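PDB 2Z8U: TATA-box-binding protein from Methanococcus jannaschii, which probably binds the TATA box of archaeal promoters as a general transcription factor, helping to start transcription by RNA polymerase. Local coordinates for residues 16-30 with 63-77. Residues are numbered along the deposited sequence; the frame is centred on the assembly and turned at random.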
loop_
_atom_site.group_PDB
_atom_site.type_symbol
_atom_site.label_atom_id
_atom_site.label_comp_id
_atom_site.label_asym_id
_atom_site.label_seq_id
_atom_site.Cartn_x
_atom_site.Cartn_y
_atom_site.Cartn_z
ATOM N N VAL B 16 35.205 -6.477 -10.866
ATOM C CA VAL B 16 35.040 -7.062 -12.187
ATOM C C VAL B 16 34.593 -5.993 -13.161
ATOM O O VAL B 16 35.024 -5.972 -14.312
ATOM C CB VAL B 16 34.111 -8.304 -12.176
ATOM C CG1 VAL B 16 33.712 -8.695 -13.592
ATOM C CG2 VAL B 16 34.825 -9.490 -11.510
ATOM N N ASN B 17 33.761 -5.076 -12.697
ATOM C CA ASN B 17 33.403 -3.945 -13.514
ATOM C C ASN B 17 33.094 -2.703 -12.698
ATOM O O ASN B 17 32.859 -2.776 -11.503
ATOM C CB ASN B 17 32.292 -4.303 -14.543
ATOM C CG ASN B 17 30.857 -4.082 -14.034
ATOM O OD1 ASN B 17 30.006 -4.956 -14.191
ATOM N ND2 ASN B 17 30.566 -2.901 -13.517
ATOM N N VAL B 18 33.110 -1.549 -13.351
ATOM C CA VAL B 18 32.680 -0.320 -12.687
ATOM C C VAL B 18 31.708 0.417 -13.602
ATOM O O VAL B 18 31.735 0.199 -14.815
ATOM C CB VAL B 18 33.863 0.601 -12.327
ATOM C CG1 VAL B 18 34.876 -0.092 -11.427
ATOM C CG2 VAL B 18 34.569 1.163 -13.592
ATOM N N VAL B 19 30.813 1.217 -13.018
ATOM C CA VAL B 19 29.997 2.170 -13.775
ATOM C C VAL B 19 30.462 3.541 -13.280
ATOM O O VAL B 19 30.552 3.754 -12.081
ATOM C CB VAL B 19 28.478 1.948 -13.533
ATOM C CG1 VAL B 19 27.619 3.046 -14.224
ATOM C CG2 VAL B 19 28.054 0.538 -13.994
ATOM N N VAL B 20 30.811 4.441 -14.187
ATOM C CA VAL B 20 31.263 5.774 -13.797
ATOM C C VAL B 20 30.419 6.860 -14.471
ATOM O O VAL B 20 29.797 6.612 -15.525
ATOM C CB VAL B 20 32.754 6.008 -14.138
ATOM C CG1 VAL B 20 33.663 4.945 -13.469
ATOM C CG2 VAL B 20 32.992 6.054 -15.679
ATOM N N SER B 21 30.389 8.037 -13.852
ATOM C CA SER B 21 29.794 9.216 -14.484
ATOM C C SER B 21 30.771 10.368 -14.487
ATOM O O SER B 21 31.703 10.415 -13.670
ATOM C CB SER B 21 28.521 9.674 -13.739
ATOM O OG SER B 21 28.833 9.936 -12.377
ATOM N N THR B 22 30.548 11.312 -15.404
ATOM C CA THR B 22 31.266 12.554 -15.378
ATOM C C THR B 22 30.476 13.594 -16.180
ATOM O O THR B 22 29.368 13.308 -16.655
ATOM C CB THR B 22 32.726 12.393 -15.902
ATOM O OG1 THR B 22 33.452 13.583 -15.613
ATOM C CG2 THR B 22 32.767 12.138 -17.415
ATOM N N LYS B 23 31.029 14.796 -16.281
ATOM C CA LYS B 23 30.484 15.833 -17.123
ATOM C C LYS B 23 31.608 16.322 -18.036
ATOM O O LYS B 23 32.671 16.702 -17.558
ATOM C CB LYS B 23 29.926 16.970 -16.265
ATOM C CG LYS B 23 29.140 18.014 -17.085
ATOM C CD LYS B 23 28.288 18.890 -16.162
ATOM C CE LYS B 23 27.380 19.809 -16.980
ATOM N NZ LYS B 23 26.058 19.905 -16.300
ATOM N N ILE B 24 31.386 16.295 -19.343
ATOM C CA ILE B 24 32.449 16.634 -20.294
ATOM C C ILE B 24 32.288 18.023 -20.965
ATOM O O ILE B 24 33.126 18.436 -21.760
ATOM C CB ILE B 24 32.669 15.481 -21.369
ATOM C CG1 ILE B 24 31.502 15.393 -22.373
ATOM C CG2 ILE B 24 32.995 14.129 -20.657
ATOM C CD1 ILE B 24 31.749 14.400 -23.533
ATOM N N GLY B 25 31.211 18.728 -20.642
ATOM C CA GLY B 25 30.907 20.015 -21.271
ATOM C C GLY B 25 29.540 20.479 -20.827
ATOM O O GLY B 25 29.006 19.935 -19.877
ATOM N N ASP B 26 28.957 21.458 -21.532
ATOM C CA ASP B 26 27.783 22.215 -21.033
ATOM C C ASP B 26 26.496 22.176 -21.873
ATOM O O ASP B 26 25.392 22.376 -21.332
ATOM C CB ASP B 26 28.149 23.705 -20.850
ATOM C CG ASP B 26 29.310 23.927 -19.861
ATOM O OD1 ASP B 26 29.315 23.341 -18.743
ATOM O OD2 ASP B 26 30.211 24.736 -20.204
ATOM N N ASN B 27 26.635 22.017 -23.182
ATOM C CA ASN B 27 25.515 22.146 -24.111
ATOM C C ASN B 27 26.015 21.534 -25.411
ATOM O O ASN B 27 26.196 22.220 -26.420
ATOM C CB ASN B 27 25.110 23.635 -24.263
ATOM C CG ASN B 27 24.047 23.880 -25.337
ATOM O OD1 ASN B 27 23.179 23.041 -25.603
ATOM N ND2 ASN B 27 24.113 25.058 -25.952
ATOM N N ILE B 28 26.221 20.224 -25.343
ATOM C CA ILE B 28 26.938 19.448 -26.347
ATOM C C ILE B 28 26.024 19.174 -27.535
ATOM O O ILE B 28 24.885 18.733 -27.369
ATOM C CB ILE B 28 27.418 18.074 -25.767
ATOM C CG1 ILE B 28 28.058 18.218 -24.365
ATOM C CG2 ILE B 28 28.322 17.335 -26.782
ATOM C CD1 ILE B 28 29.591 18.191 -24.310
ATOM N N ASP B 29 26.527 19.452 -28.733
ATOM C CA ASP B 29 25.755 19.236 -29.952
ATOM C C ASP B 29 25.884 17.764 -30.304
ATOM O O ASP B 29 26.855 17.364 -30.922
ATOM C CB ASP B 29 26.312 20.160 -31.051
ATOM C CG ASP B 29 25.640 20.001 -32.401
ATOM O OD1 ASP B 29 24.885 19.033 -32.665
ATOM O OD2 ASP B 29 25.882 20.916 -33.222
ATOM N N LEU B 30 24.894 16.960 -29.927
ATOM C CA LEU B 30 24.968 15.495 -30.165
ATOM C C LEU B 30 24.912 15.070 -31.644
ATOM O O LEU B 30 25.456 14.019 -32.004
ATOM C CB LEU B 30 23.878 14.768 -29.355
ATOM C CG LEU B 30 24.008 14.928 -27.828
ATOM C CD1 LEU B 30 22.887 14.196 -27.131
ATOM C CD2 LEU B 30 25.386 14.432 -27.326
ATOM N N ILE B 63 26.038 9.703 -23.730
ATOM C CA ILE B 63 26.355 11.124 -23.674
ATOM C C ILE B 63 25.095 11.979 -23.832
ATOM O O ILE B 63 24.350 11.803 -24.796
ATOM C CB ILE B 63 27.363 11.535 -24.777
ATOM C CG1 ILE B 63 28.582 10.594 -24.792
ATOM C CG2 ILE B 63 27.754 13.019 -24.602
ATOM C CD1 ILE B 63 29.580 10.865 -25.898
ATOM N N PHE B 64 24.901 12.932 -22.918
ATOM C CA PHE B 64 23.745 13.830 -22.982
ATOM C C PHE B 64 24.138 15.244 -23.437
ATOM O O PHE B 64 25.295 15.640 -23.310
ATOM C CB PHE B 64 23.064 13.873 -21.608
ATOM C CG PHE B 64 22.328 12.604 -21.252
ATOM C CD1 PHE B 64 21.083 12.321 -21.823
ATOM C CD2 PHE B 64 22.868 11.705 -20.353
ATOM C CE1 PHE B 64 20.387 11.151 -21.493
ATOM C CE2 PHE B 64 22.177 10.531 -20.004
ATOM C CZ PHE B 64 20.931 10.260 -20.581
ATOM N N ARG B 65 23.164 16.000 -23.959
ATOM C CA ARG B 65 23.347 17.415 -24.309
ATOM C C ARG B 65 23.848 18.257 -23.107
ATOM O O ARG B 65 24.615 19.183 -23.284
ATOM C CB ARG B 65 22.020 17.988 -24.871
ATOM C CG ARG B 65 22.092 19.386 -25.478
ATOM C CD ARG B 65 20.920 19.651 -26.483
ATOM N NE ARG B 65 20.854 18.596 -27.512
ATOM C CZ ARG B 65 21.596 18.550 -28.628
ATOM N NH1 ARG B 65 22.457 19.521 -28.935
ATOM N NH2 ARG B 65 21.465 17.523 -29.460
ATOM N N SER B 66 23.413 17.920 -21.898
ATOM C CA SER B 66 23.908 18.557 -20.652
ATOM C C SER B 66 25.421 18.409 -20.438
ATOM O O SER B 66 26.014 19.118 -19.631
ATOM C CB SER B 66 23.205 17.950 -19.441
ATOM O OG SER B 66 23.640 16.601 -19.251
ATOM N N GLY B 67 26.034 17.464 -21.132
ATOM C CA GLY B 67 27.443 17.156 -20.915
ATOM C C GLY B 67 27.641 15.958 -20.003
ATOM O O GLY B 67 28.766 15.458 -19.892
ATOM N N LYS B 68 26.563 15.503 -19.356
ATOM C CA LYS B 68 26.602 14.278 -18.535
ATOM C C LYS B 68 26.964 13.064 -19.378
ATOM O O LYS B 68 26.433 12.879 -20.478
ATOM C CB LYS B 68 25.258 14.012 -17.851
ATOM C CG LYS B 68 25.218 12.683 -17.069
ATOM C CD LYS B 68 23.847 12.519 -16.428
ATOM C CE LYS B 68 23.803 11.340 -15.496
ATOM N NZ LYS B 68 22.399 11.179 -15.002
ATOM N N VAL B 69 27.852 12.234 -18.837
ATOM C CA VAL B 69 28.292 11.007 -19.460
ATOM C C VAL B 69 28.166 9.880 -18.414
ATOM O O VAL B 69 28.543 10.046 -17.232
ATOM C CB VAL B 69 29.762 11.124 -19.983
ATOM C CG1 VAL B 69 30.283 9.764 -20.524
ATOM C CG2 VAL B 69 29.895 12.209 -21.071
ATOM N N ASN B 70 27.611 8.746 -18.844
ATOM C CA ASN B 70 27.605 7.513 -18.050
ATOM C C ASN B 70 28.367 6.472 -18.861
ATOM O O ASN B 70 28.255 6.430 -20.094
ATOM C CB ASN B 70 26.179 7.043 -17.779
ATOM C CG ASN B 70 25.397 7.997 -16.864
ATOM O OD1 ASN B 70 25.959 8.645 -15.969
ATOM N ND2 ASN B 70 24.092 8.092 -17.096
ATOM N N CYS B 71 29.172 5.662 -18.186
ATOM C CA CYS B 71 30.062 4.737 -18.875
ATOM C C CYS B 71 30.080 3.402 -18.146
ATOM O O CYS B 71 30.285 3.350 -16.936
ATOM C CB CYS B 71 31.485 5.330 -18.992
ATOM S SG CYS B 71 32.768 4.171 -19.534
ATOM N N THR B 72 29.854 2.338 -18.917
ATOM C CA THR B 72 29.752 0.977 -18.411
ATOM C C THR B 72 30.779 0.107 -19.131
ATOM O O THR B 72 31.250 0.461 -20.210
ATOM C CB THR B 72 28.305 0.441 -18.662
ATOM O OG1 THR B 72 28.139 -0.813 -18.010
ATOM C CG2 THR B 72 28.036 0.277 -20.138
ATOM N N GLY B 73 31.140 -1.021 -18.520
ATOM C CA GLY B 73 31.953 -2.022 -19.184
ATOM C C GLY B 73 33.397 -2.066 -18.740
ATOM O O GLY B 73 34.058 -3.106 -18.884
ATOM N N ALA B 74 33.905 -0.945 -18.224
ATOM C CA ALA B 74 35.303 -0.867 -17.797
ATOM C C ALA B 74 35.570 -1.764 -16.581
ATOM O O ALA B 74 34.684 -1.977 -15.755
ATOM C CB ALA B 74 35.679 0.560 -17.494
ATOM N N LYS B 75 36.791 -2.270 -16.494
ATOM C CA LYS B 75 37.216 -3.145 -15.411
ATOM C C LYS B 75 37.543 -2.317 -14.163
ATOM O O LYS B 75 37.502 -2.832 -13.046
ATOM C CB LYS B 75 38.444 -3.981 -15.814
ATOM C CG LYS B 75 38.243 -4.990 -16.959
ATOM C CD LYS B 75 39.480 -5.913 -17.098
ATOM C CE LYS B 75 39.416 -6.776 -18.351
ATOM N NZ LYS B 75 40.401 -7.903 -18.328
ATOM N N SER B 76 37.860 -1.040 -14.373
ATOM C CA SER B 76 38.303 -0.123 -13.308
ATOM C C SER B 76 37.937 1.316 -13.675
ATOM O O SER B 76 37.715 1.629 -14.858
ATOM C CB SER B 76 39.833 -0.200 -13.131
ATOM O OG SER B 76 40.474 0.360 -14.270
ATOM N N LYS B 77 37.906 2.184 -12.663
ATOM C CA LYS B 77 37.754 3.627 -12.867
ATOM C C LYS B 77 38.781 4.174 -13.837
ATOM O O LYS B 77 38.448 4.993 -14.684
ATOM C CB LYS B 77 37.859 4.378 -11.525
ATOM C CG LYS B 77 37.661 5.892 -11.642
ATOM C CD LYS B 77 37.970 6.549 -10.318
ATOM C CE LYS B 77 38.426 7.989 -10.486
ATOM N NZ LYS B 77 38.901 8.516 -9.173
HETATM O O HOH W 1 32.787 1.551 -17.080
HETATM O O HOH W 2 29.873 -1.795 -16.313
HETATM O O HOH W 3 22.299 18.767 -31.587
#
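Strands 16-23 and 68-72 pair antiparallel in the saddle-shaped sheet of the TBP fold, within its first repeat. Val20 with Cys71 and Thr22 with Val69 are hydrogen-bonded pairs; Cys71 N gives its hydrogen to Val20 O at 2.9 Å. Next to the Val20-Cys71 pair, a water donates to Val18 O and Cys71 O and accepts from Ala74 N, and Ala74 O takes the N-H of Val18. On the face carrying Val20, Val69 and Cys71, Ile24 crosses Val69 at about a right angle, CG2 to CG2 3.7 Å. Beyond the strands, Ile28 N meets a lone pair of Arg65 O, 2.8 Å away. Arg65 folds back through a bend at chi3 (-53°), laying one guanidinium face against Ile28 O and Leu30 CG. Leu30 sets CD2 3.9 Å from Ile63 CG2 and CG 4.0 Å from Arg65 NH2; an alanine here would probably open a gap beside Ile63 and bare the guanidinium face where CG now lies. The side bearing Val19, Ser21, Asn70 and Thr72, away from helix 77-94, is probably the DNA-binding underside of the saddle, as in other TBPs. That helix packs on Val20 and Ile24, while strands 59-63 and 105-114 flank the pair.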